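Local structure of unsaturated chondroitin disaccharide hydrolase (Streptococcus agalactiae, 3WUX) at residues L78-E83 with Y383-I388. The protein hydrolyses unsaturated chondroitin, hyaluronan and heparin disaccharides, preferring sulfated ones, to release the unsaturated uronic acid. The protein carries 2 engineered substitutions. Sequence-based numbering, arbitrary orientation.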
loop_
_atom_site.group_PDB
_atom_site.type_symbol
_atom_site.label_atom_id
_atom_site.label_comp_id
_atom_site.label_asym_id
_atom_site.label_seq_id
_atom_site.Cartn_x
_atom_site.Cartn_y
_atom_site.Cartn_z
ATOM N N LEU A 78 13.153 -2.838 5.141
ATOM C CA LEU A 78 14.195 -3.109 6.115
ATOM C C LEU A 78 13.598 -3.384 7.488
ATOM O O LEU A 78 14.009 -4.318 8.180
ATOM C CB LEU A 78 15.165 -1.921 6.190
ATOM C CG LEU A 78 15.966 -1.646 4.915
ATOM C CD1 LEU A 78 16.920 -0.458 5.111
ATOM C CD2 LEU A 78 16.729 -2.897 4.467
ATOM N N TRP A 79 12.628 -2.571 7.892
ATOM C CA TRP A 79 12.008 -2.768 9.199
ATOM C C TRP A 79 11.227 -4.095 9.253
ATOM O O TRP A 79 11.301 -4.827 10.252
ATOM C CB TRP A 79 11.100 -1.592 9.574
ATOM C CG TRP A 79 11.814 -0.298 9.939
ATOM C CD1 TRP A 79 11.588 0.940 9.403
ATOM C CD2 TRP A 79 12.833 -0.120 10.938
ATOM N NE1 TRP A 79 12.413 1.871 10.000
ATOM C CE2 TRP A 79 13.185 1.245 10.940
ATOM C CE3 TRP A 79 13.485 -0.985 11.823
ATOM C CZ2 TRP A 79 14.173 1.765 11.791
ATOM C CZ3 TRP A 79 14.458 -0.466 12.676
ATOM C CH2 TRP A 79 14.790 0.897 12.651
ATOM N N LEU A 80 10.482 -4.400 8.192
ATOM C CA LEU A 80 9.761 -5.679 8.106
ATOM C C LEU A 80 10.703 -6.871 8.248
ATOM O O LEU A 80 10.429 -7.799 9.013
ATOM C CB LEU A 80 8.987 -5.792 6.794
ATOM C CG LEU A 80 7.807 -4.819 6.714
ATOM C CD1 LEU A 80 7.123 -4.954 5.381
ATOM C CD2 LEU A 80 6.797 -5.046 7.847
ATOM N N ALA A 81 11.811 -6.832 7.513
ATOM C CA ALA A 81 12.835 -7.872 7.630
ATOM C C ALA A 81 13.404 -7.946 9.047
ATOM O O ALA A 81 13.655 -9.038 9.568
ATOM C CB ALA A 81 13.937 -7.644 6.616
ATOM N N TYR A 82 13.601 -6.785 9.670
ATOM C CA TYR A 82 14.140 -6.712 11.028
ATOM C C TYR A 82 13.203 -7.388 12.016
ATOM O O TYR A 82 13.639 -8.038 12.973
ATOM C CB TYR A 82 14.358 -5.251 11.434
ATOM C CG TYR A 82 14.896 -5.050 12.835
ATOM C CD1 TYR A 82 16.151 -5.524 13.193
ATOM C CD2 TYR A 82 14.163 -4.363 13.791
ATOM C CE1 TYR A 82 16.657 -5.331 14.472
ATOM C CE2 TYR A 82 14.663 -4.158 15.075
ATOM C CZ TYR A 82 15.908 -4.650 15.405
ATOM O OH TYR A 82 16.401 -4.456 16.671
ATOM N N GLU A 83 11.909 -7.234 11.790
ATOM C CA GLU A 83 10.943 -7.873 12.664
ATOM C C GLU A 83 10.935 -9.379 12.461
ATOM O O GLU A 83 10.512 -10.131 13.337
ATOM C CB GLU A 83 9.557 -7.310 12.434
ATOM C CG GLU A 83 9.435 -5.861 12.798
ATOM C CD GLU A 83 8.005 -5.482 13.018
ATOM O OE1 GLU A 83 7.568 -4.452 12.458
ATOM O OE2 GLU A 83 7.326 -6.229 13.758
ATOM N N TYR A 383 4.043 -6.556 -0.505
ATOM C CA TYR A 383 4.239 -7.995 -0.593
ATOM C C TYR A 383 4.905 -8.494 0.680
ATOM O O TYR A 383 4.435 -9.445 1.299
ATOM C CB TYR A 383 5.075 -8.335 -1.834
ATOM C CG TYR A 383 5.515 -9.785 -1.924
ATOM C CD1 TYR A 383 4.591 -10.812 -2.078
ATOM C CD2 TYR A 383 6.864 -10.116 -1.892
ATOM C CE1 TYR A 383 5.001 -12.142 -2.171
ATOM C CE2 TYR A 383 7.280 -11.433 -1.986
ATOM C CZ TYR A 383 6.352 -12.436 -2.130
ATOM O OH TYR A 383 6.802 -13.737 -2.210
ATOM N N LEU A 384 5.985 -7.842 1.102
ATOM C CA LEU A 384 6.656 -8.284 2.322
ATOM C C LEU A 384 5.742 -8.035 3.522
ATOM O O LEU A 384 5.713 -8.824 4.466
ATOM C CB LEU A 384 8.025 -7.606 2.488
ATOM C CG LEU A 384 8.910 -8.122 3.627
ATOM C CD1 LEU A 384 9.196 -9.616 3.462
ATOM C CD2 LEU A 384 10.211 -7.313 3.687
ATOM N N GLU A 385 4.961 -6.960 3.480
ATOM C CA GLU A 385 4.079 -6.695 4.608
ATOM C C GLU A 385 3.027 -7.793 4.720
ATOM O O GLU A 385 2.692 -8.221 5.820
ATOM C CB GLU A 385 3.397 -5.326 4.511
ATOM C CG GLU A 385 2.779 -4.906 5.838
ATOM C CD GLU A 385 1.780 -3.769 5.700
ATOM O OE1 GLU A 385 2.208 -2.588 5.679
ATOM O OE2 GLU A 385 0.565 -4.060 5.628
ATOM N N ALA A 386 2.519 -8.244 3.579
ATOM C CA ALA A 386 1.542 -9.336 3.567
ATOM C C ALA A 386 2.166 -10.602 4.135
ATOM O O ALA A 386 1.553 -11.303 4.934
ATOM C CB ALA A 386 1.035 -9.585 2.172
ATOM N N LEU A 387 3.391 -10.893 3.717
ATOM C CA LEU A 387 4.088 -12.068 4.238
ATOM C C LEU A 387 4.240 -11.996 5.760
ATOM O O LEU A 387 3.955 -12.965 6.472
ATOM C CB LEU A 387 5.464 -12.218 3.575
ATOM C CG LEU A 387 5.427 -12.543 2.084
ATOM C CD1 LEU A 387 6.848 -12.678 1.538
ATOM C CD2 LEU A 387 4.664 -13.844 1.869
ATOM N N ILE A 388 4.685 -10.847 6.257
ATOM C CA ILE A 388 4.945 -10.686 7.685
ATOM C C ILE A 388 3.622 -10.739 8.448
ATOM O O ILE A 388 3.538 -11.338 9.514
ATOM C CB ILE A 388 5.685 -9.355 7.972
ATOM C CG1 ILE A 388 7.104 -9.380 7.381
ATOM C CG2 ILE A 388 5.719 -9.069 9.459
ATOM C CD1 ILE A 388 8.041 -10.402 8.042
#
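Leucine-based packing between two nearly parallel neighbouring helices, 71-85 and 377-391, brings an early and the last helix of the chain side by side in the alpha6/alpha6-barrel of this family 88 glycoside hydrolase, as expected of neighbours in the inner ring of the barrel. The segment axes approach to 9.9 Å at 21°, and the contact is buried and apolar, with no hydrogen bond between the segments. Leu80 carries most of it. With CG anti to its own carbonyl carbon (chi1 -69°), it reaches across until CD1 rests on the backbone of Glu385, over CA and 3.5 Å from Glu385 N. Leu384 comes alongside the base of Leu80, its CD2 3.7 Å from Leu80 CB. One turn later Ile388 flanks the same methylene, Ile388 CG1 lying 4.1 Å from Leu80 CB. Glu385 contributes its aliphatic root, CB 3.8 Å from Leu80 CD1, while its extended chain carries the carboxylate to Tyr381, Trp398 and Arg389; this side chain lies about 9 Å from that of the substrate-binding Trp251. Tyr397, from the C-terminal tail, also touches Leu80. The methyl Ile388 CD1 packs against the backbone of helix 71-85, 3.7 Å from Leu80 O.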